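Local coordinates for protein rutinosidase (Aspergillus niger, PDB 6I1A) that hydrolyses glycosidic bonds as a secreted, glycosylated rutinosidase of glycosyl hydrolase family 5, and is predicted to act on cell-wall beta-1,3-glucans, at residues A[157-168]-A[214-225]. Numbering follows the deposited sequence.
Sequences WFYNETHFNYSM and HGAAWVLKYIRA. Unlike the reference sequence in segment 157-168: His163 (reference Asn). With NAG (2-acetamido-2-deoxy-beta-D-glucopyranose), chain D; NAG (2-acetamido-2-deoxy-beta-D-glucopyranose), chain E.
Trp218 reaches from helix 214-225 under the type II turn Trp157-Asn160, its CG anti to the backbone N (chi1 -168°), which lays the indole flat against the turn backbone. Tyr159 CA sits 3.4 Å from the centroid of the Trp218 six-membered ring, almost on the ring normal, a CH-pi contact. On the opposite face of the indole lies Lys221 CD, toward the rim, and the Phe164 ring meets the indole obliquely, Phe164 CD2 3.7 Å from Trp218 CZ2. The Trp218 edge meets the face of Trp157 in a T-shaped pair (planes at 84°), with Trp218 CD1 3.6 Å from Trp157 CZ3. Trp157 in turn drives its own edge into the face of Tyr222, where Trp157 CZ2 lies 3.6 Å from Tyr222 CG, while Tyr222 presents an edge to Phe164. A trans first torsion (chi1 -171°) swings the Phe164 ring toward helix 214-225, where it enters as a knob among Trp218, Lys221, Tyr222 and Ala225; Lys221 CE covers one of its faces, 4.1 Å from the ring centroid. Further along, Met168, bent at chi2 and chi3, brings SD to 4.0 Å from Tyr222 CE1, an oblique Met-aromatic contact.

Polar edges are matched within this aromatic cluster. Trp157 NE1 donates in its ring plane to Ser167 OG (3.0 Å), which itself donates to His163 O. A water accepts from Trp218 NE1 (2.9 Å) and donates to Trp157 O, tying turn to helix; Tyr222 OH is hydrogen-bonded to Pro191 O, outside the two segments. Asn160, glycosylated through ND2, keeps OD1 to cap helix 161-179 at His163 N. Thus a chain of near-perpendicular ring contacts through Trp218, Trp157, Tyr222 and Phe164, with one bridging water, joins two outer helices of the TIM barrel, running in roughly the same direction; the cohesion is mainly apolar and aromatic, with the indole N-H groups still satisfied.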
loop_
_atom_site.group_PDB
_atom_site.type_symbol
_atom_site.label_atom_id
_atom_site.label_comp_id
_atom_site.label_asym_id
_atom_site.label_seq_id
_atom_site.Cartn_x
_atom_site.Cartn_y
_atom_site.Cartn_z
ATOM N N TRP A 157 5.972 14.048 -21.943
ATOM C CA TRP A 157 6.441 12.859 -22.672
ATOM C C TRP A 157 5.291 11.931 -23.086
ATOM O O TRP A 157 5.310 11.342 -24.175
ATOM C CB TRP A 157 7.437 12.124 -21.806
ATOM C CG TRP A 157 8.011 10.863 -22.375
ATOM C CD1 TRP A 157 9.128 10.779 -23.147
ATOM C CD2 TRP A 157 7.589 9.525 -22.096
ATOM N NE1 TRP A 157 9.394 9.466 -23.425
ATOM C CE2 TRP A 157 8.498 8.662 -22.752
ATOM C CE3 TRP A 157 6.581 8.946 -21.334
ATOM C CZ2 TRP A 157 8.385 7.277 -22.754
ATOM C CZ3 TRP A 157 6.502 7.567 -21.281
ATOM C CH2 TRP A 157 7.407 6.742 -21.931
ATOM N N PHE A 158 4.307 11.745 -22.203
ATOM C CA PHE A 158 3.229 10.801 -22.444
ATOM C C PHE A 158 2.445 11.156 -23.725
ATOM O O PHE A 158 2.023 12.323 -23.883
ATOM C CB PHE A 158 2.250 10.725 -21.268
ATOM C CG PHE A 158 2.870 10.049 -20.066
ATOM C CD1 PHE A 158 2.776 8.680 -19.937
ATOM C CD2 PHE A 158 3.455 10.795 -19.062
ATOM C CE1 PHE A 158 3.408 8.032 -18.880
ATOM C CE2 PHE A 158 4.029 10.145 -17.968
ATOM C CZ PHE A 158 3.976 8.773 -17.885
ATOM N N TYR A 159 2.221 10.144 -24.556
ATOM C CA TYR A 159 1.324 10.171 -25.759
ATOM C C TYR A 159 1.848 11.162 -26.807
ATOM O O TYR A 159 1.068 11.586 -27.687
ATOM C CB TYR A 159 -0.098 10.574 -25.363
ATOM C CG TYR A 159 -0.578 9.971 -24.065
ATOM C CD1 TYR A 159 -0.588 8.609 -23.875
ATOM C CD2 TYR A 159 -1.006 10.775 -23.027
ATOM C CE1 TYR A 159 -1.020 8.046 -22.679
ATOM C CE2 TYR A 159 -1.442 10.245 -21.818
ATOM C CZ TYR A 159 -1.411 8.875 -21.631
ATOM O OH TYR A 159 -1.815 8.387 -20.406
ATOM N N ASN A 160 3.117 11.533 -26.745
ATOM C CA ASN A 160 3.671 12.581 -27.619
ATOM C C ASN A 160 4.734 11.978 -28.530
ATOM O O ASN A 160 5.804 11.530 -28.064
ATOM C CB ASN A 160 4.124 13.752 -26.777
ATOM C CG ASN A 160 4.751 14.881 -27.569
ATOM O OD1 ASN A 160 5.670 14.687 -28.387
ATOM N ND2 ASN A 160 4.239 16.077 -27.287
ATOM N N GLU A 161 4.493 11.999 -29.858
ATOM C CA GLU A 161 5.413 11.355 -30.802
ATOM C C GLU A 161 6.711 12.121 -30.962
ATOM O O GLU A 161 7.730 11.482 -31.295
ATOM C CB GLU A 161 4.751 11.258 -32.179
ATOM C CG GLU A 161 5.481 10.373 -33.163
ATOM C CD GLU A 161 4.607 10.159 -34.406
ATOM O OE1 GLU A 161 3.635 9.360 -34.279
ATOM O OE2 GLU A 161 4.820 10.853 -35.416
ATOM N N THR A 162 6.717 13.431 -30.782
ATOM C CA THR A 162 7.987 14.187 -30.809
ATOM C C THR A 162 8.915 13.674 -29.713
ATOM O O THR A 162 10.091 13.299 -29.946
ATOM C CB THR A 162 7.777 15.688 -30.560
ATOM O OG1 THR A 162 6.846 16.195 -31.517
ATOM C CG2 THR A 162 9.046 16.520 -30.539
ATOM N N HIS A 163 8.395 13.639 -28.480
ATOM C CA HIS A 163 9.223 13.192 -27.330
ATOM C C HIS A 163 9.544 11.708 -27.432
ATOM O O HIS A 163 10.670 11.291 -27.046
ATOM C CB HIS A 163 8.520 13.524 -26.013
ATOM C CG HIS A 163 8.322 14.982 -25.817
ATOM N ND1 HIS A 163 9.303 15.906 -26.092
ATOM C CD2 HIS A 163 7.231 15.652 -25.358
ATOM C CE1 HIS A 163 8.812 17.110 -25.751
ATOM N NE2 HIS A 163 7.555 16.992 -25.282
ATOM N N PHE A 164 8.660 10.899 -28.007
ATOM C CA PHE A 164 8.928 9.462 -28.247
ATOM C C PHE A 164 10.154 9.330 -29.145
ATOM O O PHE A 164 11.092 8.586 -28.886
ATOM C CB PHE A 164 7.689 8.775 -28.788
ATOM C CG PHE A 164 7.797 7.284 -28.852
ATOM C CD1 PHE A 164 8.493 6.632 -29.856
ATOM C CD2 PHE A 164 7.206 6.530 -27.845
ATOM C CE1 PHE A 164 8.571 5.250 -29.846
ATOM C CE2 PHE A 164 7.265 5.158 -27.872
ATOM C CZ PHE A 164 7.954 4.539 -28.874
ATOM N N ASN A 165 10.138 10.066 -30.246
ATOM C CA ASN A 165 11.186 9.978 -31.278
ATOM C C ASN A 165 12.540 10.419 -30.701
ATOM O O ASN A 165 13.559 9.784 -30.900
ATOM C CB ASN A 165 10.871 10.914 -32.457
ATOM C CG ASN A 165 9.881 10.305 -33.409
ATOM O OD1 ASN A 165 9.359 9.208 -33.217
ATOM N ND2 ASN A 165 9.645 11.041 -34.499
ATOM N N TYR A 166 12.551 11.512 -29.927
ATOM C CA TYR A 166 13.841 11.985 -29.364
ATOM C C TYR A 166 14.293 11.054 -28.213
ATOM O O TYR A 166 15.478 10.841 -28.041
ATOM C CB TYR A 166 13.767 13.434 -28.925
ATOM C CG TYR A 166 13.749 14.404 -30.091
ATOM C CD1 TYR A 166 14.797 14.490 -30.983
ATOM C CD2 TYR A 166 12.679 15.223 -30.261
ATOM C CE1 TYR A 166 14.777 15.430 -32.021
ATOM C CE2 TYR A 166 12.637 16.160 -31.267
ATOM C CZ TYR A 166 13.673 16.245 -32.159
ATOM O OH TYR A 166 13.562 17.227 -33.143
ATOM N N SER A 167 13.360 10.383 -27.537
ATOM C CA SER A 167 13.720 9.326 -26.580
ATOM C C SER A 167 14.447 8.180 -27.274
ATOM O O SER A 167 15.459 7.635 -26.758
ATOM C CB SER A 167 12.532 8.809 -25.784
ATOM O OG SER A 167 11.852 9.831 -25.059
ATOM N N MET A 168 13.952 7.776 -28.457
ATOM C CA MET A 168 14.610 6.711 -29.181
ATOM C C MET A 168 15.964 7.177 -29.684
ATOM O O MET A 168 16.891 6.380 -29.706
ATOM C CB MET A 168 13.709 6.276 -30.339
ATOM C CG MET A 168 12.441 5.530 -29.879
ATOM S SD MET A 168 12.663 4.205 -28.721
ATOM C CE MET A 168 13.649 3.076 -29.687
ATOM N N HIS A 214 -3.767 3.850 -18.993
ATOM C CA HIS A 214 -3.497 4.627 -20.216
ATOM C C HIS A 214 -1.995 4.990 -20.264
ATOM O O HIS A 214 -1.352 4.830 -21.306
ATOM C CB HIS A 214 -4.371 5.876 -20.164
ATOM C CG HIS A 214 -4.444 6.707 -21.381
ATOM N ND1 HIS A 214 -4.066 8.056 -21.375
ATOM C CD2 HIS A 214 -4.905 6.437 -22.624
ATOM C CE1 HIS A 214 -4.283 8.567 -22.580
ATOM N NE2 HIS A 214 -4.747 7.583 -23.383
ATOM N N GLY A 215 -1.461 5.552 -19.178
ATOM C CA GLY A 215 -0.033 5.866 -19.145
ATOM C C GLY A 215 0.804 4.630 -19.274
ATOM O O GLY A 215 1.832 4.672 -19.950
ATOM N N ALA A 216 0.414 3.536 -18.630
ATOM C CA ALA A 216 1.160 2.276 -18.708
ATOM C C ALA A 216 1.215 1.743 -20.137
ATOM O O ALA A 216 2.263 1.186 -20.565
ATOM C CB ALA A 216 0.547 1.257 -17.819
ATOM N N ALA A 217 0.179 1.952 -20.947
ATOM C CA ALA A 217 0.196 1.512 -22.356
ATOM C C ALA A 217 1.253 2.300 -23.126
ATOM O O ALA A 217 1.908 1.715 -24.022
ATOM C CB ALA A 217 -1.197 1.685 -22.976
ATOM N N TRP A 218 1.430 3.588 -22.849
ATOM C CA TRP A 218 2.441 4.383 -23.564
ATOM C C TRP A 218 3.819 3.891 -23.107
ATOM O O TRP A 218 4.737 3.774 -23.905
ATOM C CB TRP A 218 2.236 5.886 -23.338
ATOM C CG TRP A 218 3.045 6.686 -24.268
ATOM C CD1 TRP A 218 4.235 7.293 -24.025
ATOM C CD2 TRP A 218 2.761 6.911 -25.652
ATOM N NE1 TRP A 218 4.691 7.920 -25.142
ATOM C CE2 TRP A 218 3.804 7.709 -26.166
ATOM C CE3 TRP A 218 1.684 6.593 -26.485
ATOM C CZ2 TRP A 218 3.852 8.148 -27.479
ATOM C CZ3 TRP A 218 1.740 7.041 -27.781
ATOM C CH2 TRP A 218 2.791 7.807 -28.270
ATOM N N VAL A 219 3.997 3.672 -21.799
ATOM C CA VAL A 219 5.288 3.147 -21.324
ATOM C C VAL A 219 5.577 1.831 -22.038
ATOM O O VAL A 219 6.737 1.585 -22.429
ATOM C CB VAL A 219 5.271 2.973 -19.796
ATOM C CG1 VAL A 219 6.498 2.205 -19.348
ATOM C CG2 VAL A 219 5.168 4.337 -19.117
ATOM N N LEU A 220 4.586 0.923 -22.159
ATOM C CA LEU A 220 4.808 -0.374 -22.823
ATOM C C LEU A 220 5.199 -0.207 -24.291
ATOM O O LEU A 220 6.095 -0.891 -24.759
ATOM C CB LEU A 220 3.569 -1.249 -22.659
ATOM C CG LEU A 220 3.662 -2.632 -23.299
ATOM C CD1 LEU A 220 4.803 -3.411 -22.703
ATOM C CD2 LEU A 220 2.364 -3.373 -23.112
ATOM N N LYS A 221 4.565 0.716 -24.989
ATOM C CA LYS A 221 4.930 1.016 -26.387
ATOM C C LYS A 221 6.412 1.376 -26.437
ATOM O O LYS A 221 7.153 0.934 -27.317
ATOM C CB LYS A 221 4.037 2.152 -26.909
ATOM C CG LYS A 221 4.369 2.670 -28.286
ATOM C CD LYS A 221 3.598 3.952 -28.614
ATOM C CE LYS A 221 4.118 4.686 -29.838
ATOM N NZ LYS A 221 3.865 3.847 -31.027
ATOM N N TYR A 222 6.848 2.235 -25.506
ATOM C CA TYR A 222 8.248 2.701 -25.492
ATOM C C TYR A 222 9.179 1.548 -25.166
ATOM O O TYR A 222 10.196 1.356 -25.856
ATOM C CB TYR A 222 8.391 3.829 -24.479
ATOM C CG TYR A 222 9.799 4.273 -24.253
ATOM C CD1 TYR A 222 10.540 4.862 -25.241
ATOM C CD2 TYR A 222 10.422 4.066 -23.009
ATOM C CE1 TYR A 222 11.834 5.302 -24.995
ATOM C CE2 TYR A 222 11.734 4.473 -22.773
ATOM C CZ TYR A 222 12.446 5.107 -23.763
ATOM O OH TYR A 222 13.704 5.564 -23.556
ATOM N N ILE A 223 8.891 0.781 -24.115
ATOM C CA ILE A 223 9.819 -0.314 -23.743
ATOM C C ILE A 223 9.903 -1.363 -24.871
ATOM O O ILE A 223 10.982 -1.890 -25.160
ATOM C CB ILE A 223 9.447 -0.950 -22.410
ATOM C CG1 ILE A 223 9.466 0.084 -21.262
ATOM C CG2 ILE A 223 10.391 -2.121 -22.136
ATOM C CD1 ILE A 223 10.841 0.673 -21.000
ATOM N N ARG A 224 8.793 -1.660 -25.486
ATOM C CA ARG A 224 8.808 -2.598 -26.641
ATOM C C ARG A 224 9.685 -2.019 -27.746
ATOM O O ARG A 224 10.447 -2.796 -28.363
ATOM C CB ARG A 224 7.380 -2.842 -27.126
ATOM C CG ARG A 224 6.621 -3.815 -26.264
ATOM C CD ARG A 224 5.204 -4.022 -26.768
ATOM N NE ARG A 224 4.649 -5.204 -26.120
ATOM C CZ ARG A 224 3.367 -5.449 -25.941
ATOM N NH1 ARG A 224 3.003 -6.565 -25.306
ATOM N NH2 ARG A 224 2.425 -4.616 -26.402
ATOM N N ALA A 225 9.598 -0.733 -28.037
ATOM C CA ALA A 225 10.463 -0.141 -29.054
ATOM C C ALA A 225 11.946 -0.209 -28.677
ATOM O O ALA A 225 12.834 -0.435 -29.541
ATOM C CB ALA A 225 10.059 1.259 -29.347
HETATM C C1 NAG D . 4.872 17.273 -27.835
HETATM C C2 NAG D . 4.243 17.944 -29.050
HETATM C C3 NAG D . 5.048 19.229 -29.296
HETATM C C4 NAG D . 5.048 20.074 -28.059
HETATM C C5 NAG D . 5.621 19.363 -26.829
HETATM C C6 NAG D . 5.433 20.143 -25.521
HETATM C C7 NAG D . 3.209 16.583 -30.765
HETATM C C8 NAG D . 3.509 15.725 -31.945
HETATM N N2 NAG D . 4.275 17.099 -30.199
HETATM O O3 NAG D . 4.346 20.010 -30.317
HETATM O O4 NAG D . 5.914 21.235 -28.251
HETATM O O5 NAG D . 4.897 18.132 -26.697
HETATM O O6 NAG D . 6.253 19.481 -24.551
HETATM O O7 NAG D . 2.074 16.830 -30.337
HETATM C C1 NAG E . 8.855 10.530 -35.611
HETATM C C2 NAG E . 8.256 11.704 -36.427
HETATM C C3 NAG E . 7.627 11.080 -37.696
HETATM C C4 NAG E . 8.572 10.185 -38.437
HETATM C C5 NAG E . 9.121 9.144 -37.467
HETATM C C6 NAG E . 10.091 8.221 -38.139
HETATM C C7 NAG E . 7.356 13.573 -35.154
HETATM C C8 NAG E . 6.179 14.067 -34.400
HETATM N N2 NAG E . 7.231 12.349 -35.678
HETATM O O3 NAG E . 7.044 12.116 -38.541
HETATM O O4 NAG E . 7.773 9.468 -39.470
HETATM O O5 NAG E . 9.826 9.867 -36.435
HETATM O O6 NAG E . 11.130 9.008 -38.662
HETATM O O7 NAG E . 8.415 14.238 -35.231
HETATM O O HOH W 1 6.986 9.640 -25.577
#